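Local coordinates for catechol 1,2 dioxygenase (Acinetobacter radioresistens, PDB 2XSU), which probably catalyses the iron-dependent intradiol ring opening of catechol with O2 to cis,cis-muconate, the first step of the catechol branch of the beta-ketoadipate pathway, at residues A123-G128 with A193-P198; G234-T239 with A299-E304. The protein carries 1 engineered substitution. All coordinates share one frame; numbering follows the deposited sequence.

Overall arrangement
Contact 1 and contact 2 both reach the mixed sheet of the intradiol dioxygenase core. They lie well apart on it, with centres 29 Å from each other and nearest atoms about 14 Å. Contact 1 is mostly buried and joins two parallel strand ends at 123-128 and 193-198. Contact 2 is a surface contact, where the loop 299-304 leans on the approach to strand 238-244. The ferric iron is held by Tyr167, Tyr201, His225 and His227. The Met125 side chain of contact 1 comes within about 11 Å of the iron and about 8 Å of the His227 side chain. Neither contact supplies an iron ligand; the Lys237 side chain of contact 2 is about 11 Å from that of His227.

Contact 1. Residues A123-G128 with A193-P198; sequences ARMDDG and ALTTMP
Asp126 OD1 is gripped from two sources. Arg124 NE reaches it at 3.0 Å from above the carboxylate plane, and a water donates to it at 2.8 Å. The same water donates to Thr195 O, so it ties Asp126 to the other strand. Arg124 is extended, and its guanidinium lies side-on to the carboxylate. NH2 makes the salt bridge to Asp126 OD2 on the syn side but tilted out of the carboxylate plane, with an N-H...O angle of 173°. The Arg124 CD also touches Leu194 CD2 at 3.9 Å.

The backbones form a parallel pair. Leu194 N binds Ala123 O at 3.0 Å, and Met125 N binds Leu194 O at 2.8 Å. Met125 CG stands anti to its own carbonyl carbon (chi1 -61°), which sends the chain across Thr195 toward Ala193. Its CB lies 3.4 Å from Thr195 OG1, and its SD meets Ala193 CB at 3.9 Å. Thr195 OG1 has its polar partner elsewhere, in His160 NE2.

The pair belongs to the beta-sandwich of the catalytic domain. Strand 190-196 lies between the short strand 122-124 and the antiparallel strand 136-145. Leu194 packs on Thr136 and Ile138, while Ala123 and Ala193 both rest on Ile183 of strand 180-184.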
loop_
_atom_site.group_PDB
_atom_site.type_symbol
_atom_site.label_atom_id
_atom_site.label_comp_id
_atom_site.label_asym_id
_atom_site.label_seq_id
_atom_site.Cartn_x
_atom_site.Cartn_y
_atom_site.Cartn_z
ATOM N N ALA A 123 34.563 17.912 6.199
ATOM C CA ALA A 123 33.547 18.529 5.341
ATOM C C ALA A 123 32.763 19.533 6.137
ATOM O O ALA A 123 32.458 19.279 7.316
ATOM C CB ALA A 123 32.585 17.501 4.804
ATOM N N ARG A 124 32.420 20.647 5.510
ATOM C CA ARG A 124 31.385 21.512 6.073
ATOM C C ARG A 124 30.061 21.105 5.442
ATOM O O ARG A 124 29.928 21.078 4.236
ATOM C CB ARG A 124 31.667 23.010 5.865
ATOM C CG ARG A 124 30.513 23.845 6.398
ATOM C CD ARG A 124 30.823 25.318 6.552
ATOM N NE ARG A 124 29.653 26.008 7.069
ATOM C CZ ARG A 124 29.596 27.313 7.322
ATOM N NH1 ARG A 124 30.666 28.094 7.109
ATOM N NH2 ARG A 124 28.465 27.840 7.757
ATOM N N MET A 125 29.080 20.738 6.282
ATOM C CA MET A 125 27.794 20.188 5.808
ATOM C C MET A 125 26.728 21.225 5.468
ATOM O O MET A 125 25.828 20.944 4.671
ATOM C CB MET A 125 27.237 19.255 6.886
ATOM C CG MET A 125 28.147 18.056 7.212
ATOM S SD MET A 125 27.340 16.944 8.405
ATOM C CE MET A 125 25.953 16.387 7.411
ATOM N N ASP A 126 26.788 22.415 6.083
ATOM C CA ASP A 126 25.731 23.409 5.875
ATOM C C ASP A 126 26.164 24.534 4.942
ATOM O O ASP A 126 27.360 24.777 4.785
ATOM C CB ASP A 126 25.299 24.039 7.209
ATOM C CG ASP A 126 26.387 24.910 7.828
ATOM O OD1 ASP A 126 27.440 24.376 8.226
ATOM O OD2 ASP A 126 26.159 26.141 7.931
ATOM N N ASP A 127 25.172 25.207 4.368
ATOM C CA ASP A 127 25.419 26.299 3.409
ATOM C C ASP A 127 25.507 27.667 4.113
ATOM O O ASP A 127 25.704 28.693 3.469
ATOM C CB ASP A 127 24.370 26.292 2.283
ATOM C CG ASP A 127 22.944 26.554 2.769
ATOM O OD1 ASP A 127 22.723 26.867 3.963
ATOM O OD2 ASP A 127 21.997 26.445 1.945
ATOM N N GLY A 128 25.377 27.680 5.440
ATOM C CA GLY A 128 25.458 28.931 6.204
ATOM C C GLY A 128 24.181 29.767 6.210
ATOM O O GLY A 128 24.147 30.844 6.847
ATOM N N ALA A 193 33.170 16.790 10.799
ATOM C CA ALA A 193 32.114 17.512 10.154
ATOM C C ALA A 193 31.815 18.819 10.886
ATOM O O ALA A 193 31.531 18.832 12.083
ATOM C CB ALA A 193 30.838 16.649 10.073
ATOM N N LEU A 194 31.850 19.913 10.142
ATOM C CA LEU A 194 31.386 21.220 10.629
ATOM C C LEU A 194 29.970 21.452 10.106
ATOM O O LEU A 194 29.705 21.470 8.898
ATOM C CB LEU A 194 32.359 22.345 10.185
ATOM C CG LEU A 194 31.910 23.795 10.473
ATOM C CD1 LEU A 194 31.706 24.069 11.967
ATOM C CD2 LEU A 194 32.922 24.796 9.850
ATOM N N THR A 195 29.019 21.593 11.031
ATOM C CA THR A 195 27.612 21.634 10.631
ATOM C C THR A 195 26.788 22.493 11.600
ATOM O O THR A 195 27.342 23.407 12.247
ATOM C CB THR A 195 27.067 20.168 10.481
ATOM O OG1 THR A 195 25.792 20.180 9.853
ATOM C CG2 THR A 195 27.025 19.413 11.815
ATOM N N THR A 196 25.483 22.221 11.659
ATOM C CA THR A 196 24.572 22.912 12.572
ATOM C C THR A 196 23.813 21.890 13.404
ATOM O O THR A 196 23.722 20.715 13.011
ATOM C CB THR A 196 23.587 23.827 11.843
ATOM O OG1 THR A 196 22.900 23.106 10.802
ATOM C CG2 THR A 196 24.344 24.999 11.215
ATOM N N MET A 197 23.347 22.314 14.582
ATOM C CA MET A 197 22.615 21.404 15.484
ATOM C C MET A 197 21.289 20.964 14.873
ATOM O O MET A 197 20.466 21.815 14.588
ATOM C CB MET A 197 22.326 22.131 16.806
ATOM C CG MET A 197 23.485 22.173 17.802
ATOM S SD MET A 197 23.999 20.559 18.428
ATOM C CE MET A 197 22.479 19.560 18.162
ATOM N N PRO A 198 21.083 19.640 14.634
ATOM C CA PRO A 198 19.755 19.225 14.177
ATOM C C PRO A 198 18.708 19.345 15.273
ATOM O O PRO A 198 19.017 19.189 16.454
ATOM C CB PRO A 198 19.952 17.748 13.831
ATOM C CG PRO A 198 21.013 17.292 14.732
ATOM C CD PRO A 198 21.983 18.490 14.817
HETATM O O HOH W 1 28.513 25.441 10.613
#

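Contact 2. Residues G234-T239 with A299-E304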
loop_
_atom_site.group_PDB
_atom_site.type_symbol
_atom_site.label_atom_id
_atom_site.label_comp_id
_atom_site.label_asym_id
_atom_site.label_seq_id
_atom_site.Cartn_x
_atom_site.Cartn_y
_atom_site.Cartn_z
ATOM N N GLY A 234 36.804 -4.740 3.348
ATOM C CA GLY A 234 37.104 -5.734 4.371
ATOM C C GLY A 234 36.269 -5.694 5.638
ATOM O O GLY A 234 36.449 -6.533 6.534
ATOM N N TYR A 235 35.391 -4.696 5.735
ATOM C CA TYR A 235 34.527 -4.517 6.920
ATOM C C TYR A 235 33.034 -4.554 6.594
ATOM O O TYR A 235 32.611 -4.247 5.467
ATOM C CB TYR A 235 34.889 -3.212 7.658
ATOM C CG TYR A 235 36.295 -3.244 8.210
ATOM C CD1 TYR A 235 36.550 -3.711 9.505
ATOM C CD2 TYR A 235 37.382 -2.833 7.419
ATOM C CE1 TYR A 235 37.856 -3.765 10.006
ATOM C CE2 TYR A 235 38.681 -2.888 7.913
ATOM C CZ TYR A 235 38.909 -3.352 9.200
ATOM O OH TYR A 235 40.196 -3.414 9.704
ATOM N N ARG A 236 32.245 -4.941 7.603
ATOM C CA ARG A 236 30.793 -4.981 7.480
ATOM C C ARG A 236 30.236 -3.550 7.443
ATOM O O ARG A 236 30.548 -2.762 8.331
ATOM C CB ARG A 236 30.193 -5.723 8.673
ATOM C CG ARG A 236 30.760 -7.128 8.909
ATOM C CD ARG A 236 29.967 -7.830 10.014
ATOM N NE ARG A 236 28.683 -8.371 9.551
ATOM C CZ ARG A 236 27.561 -8.368 10.282
ATOM N NH1 ARG A 236 27.537 -7.776 11.470
ATOM N NH2 ARG A 236 26.454 -8.917 9.809
ATOM N N LYS A 237 29.403 -3.249 6.454
ATOM C CA LYS A 237 28.752 -1.919 6.363
ATOM C C LYS A 237 27.828 -1.701 7.560
ATOM O O LYS A 237 27.116 -2.625 8.005
ATOM C CB LYS A 237 27.952 -1.782 5.078
ATOM C CG LYS A 237 27.421 -0.364 4.851
ATOM C CD LYS A 237 26.861 -0.219 3.449
ATOM C CE LYS A 237 26.480 1.241 3.139
ATOM N NZ LYS A 237 26.259 1.431 1.666
ATOM N N LEU A 238 27.844 -0.469 8.057
ATOM C CA LEU A 238 27.086 -0.104 9.243
ATOM C C LEU A 238 26.071 0.969 8.922
ATOM O O LEU A 238 26.408 1.978 8.314
ATOM C CB LEU A 238 28.017 0.395 10.342
ATOM C CG LEU A 238 27.380 0.988 11.620
ATOM C CD1 LEU A 238 26.589 -0.077 12.384
ATOM C CD2 LEU A 238 28.418 1.609 12.530
ATOM N N THR A 239 24.827 0.733 9.355
ATOM C CA THR A 239 23.773 1.753 9.318
ATOM C C THR A 239 23.503 2.139 10.761
ATOM O O THR A 239 23.139 1.295 11.580
ATOM C CB THR A 239 22.472 1.219 8.679
ATOM O OG1 THR A 239 22.731 0.811 7.323
ATOM C CG2 THR A 239 21.348 2.318 8.702
ATOM N N ALA A 299 31.667 -16.446 7.457
ATOM C CA ALA A 299 30.480 -16.834 8.226
ATOM C C ALA A 299 29.437 -15.709 8.448
ATOM O O ALA A 299 28.278 -15.987 8.802
ATOM C CB ALA A 299 30.917 -17.413 9.580
ATOM N N ALA A 300 29.845 -14.454 8.269
ATOM C CA ALA A 300 28.995 -13.314 8.640
ATOM C C ALA A 300 27.770 -13.148 7.719
ATOM O O ALA A 300 27.925 -13.162 6.493
ATOM C CB ALA A 300 29.821 -12.016 8.668
ATOM N N PRO A 301 26.556 -13.002 8.308
ATOM C CA PRO A 301 25.433 -12.539 7.483
ATOM C C PRO A 301 25.745 -11.168 6.882
ATOM O O PRO A 301 26.542 -10.399 7.444
ATOM C CB PRO A 301 24.277 -12.406 8.484
ATOM C CG PRO A 301 24.670 -13.242 9.663
ATOM C CD PRO A 301 26.162 -13.228 9.712
ATOM N N SER A 302 25.135 -10.860 5.740
ATOM C CA SER A 302 25.327 -9.534 5.136
ATOM C C SER A 302 24.779 -8.449 6.071
ATOM O O SER A 302 23.751 -8.662 6.742
ATOM C CB SER A 302 24.653 -9.456 3.763
ATOM O OG SER A 302 24.987 -8.234 3.111
ATOM N N SER A 303 25.480 -7.310 6.150
ATOM C CA SER A 303 24.965 -6.152 6.898
ATOM C C SER A 303 24.524 -5.028 5.957
ATOM O O SER A 303 24.214 -3.905 6.409
ATOM C CB SER A 303 25.988 -5.650 7.918
ATOM O OG SER A 303 27.138 -5.140 7.259
ATOM N N GLU A 304 24.495 -5.346 4.662
ATOM C CA GLU A 304 24.066 -4.420 3.614
ATOM C C GLU A 304 22.627 -4.698 3.180
ATOM O O GLU A 304 22.217 -5.850 3.059
ATOM C CB GLU A 304 24.989 -4.540 2.414
ATOM C CG GLU A 304 26.412 -4.068 2.704
ATOM C CD GLU A 304 27.381 -4.330 1.564
ATOM O OE1 GLU A 304 26.994 -4.957 0.549
ATOM O OE2 GLU A 304 28.549 -3.919 1.695
HETATM O O HOH W 2 28.788 -9.123 6.682
HETATM O O HOH W 3 29.531 -5.046 4.206
HETATM O O HOH W 4 24.302 -1.099 6.211
#
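Arg236 and Ser303 set the geometry where a loop beyond the last long strand of the beta-sandwich, 284-293, lies against the lead-in to strand 238-244. The arginine chain bends at chi3 (79°), which turns its guanidinium to the loop. Ser303 CB sits over one face, 3.8 Å above the plane and offset toward the rim. Pro301 O comes to the edge instead. It takes a hydrogen bond from NH2 at 2.8 Å, lying in the guanidinium plane, although the nitrogen stands 43° out of the carbonyl plane. A water at the same edge accepts from NE and donates to Pro301 O, so this carbonyl receives two bonds. NH2 also forms a salt bridge to Asp94 on helix 82-96, which links the loop contact to the helical part of the chain.

Lys237 and Glu304 cross at about a right angle. They touch through their aliphatic parts, Lys237 CB to Glu304 CG at 3.6 Å. Their charges do not meet, as Lys237 NZ stays 5.8 Å from Glu304 OE2. The lysine makes a cation-pi contact with Phe229 of strand 221-231. A second water joins Glu304 OE2 to Lys237 N.

Ser303 OG lies between its own backbone N and carbonyl carbon (chi1 65°). From there it donates to Lys237 O at 2.6 Å, in the carbonyl plane and on a lone pair.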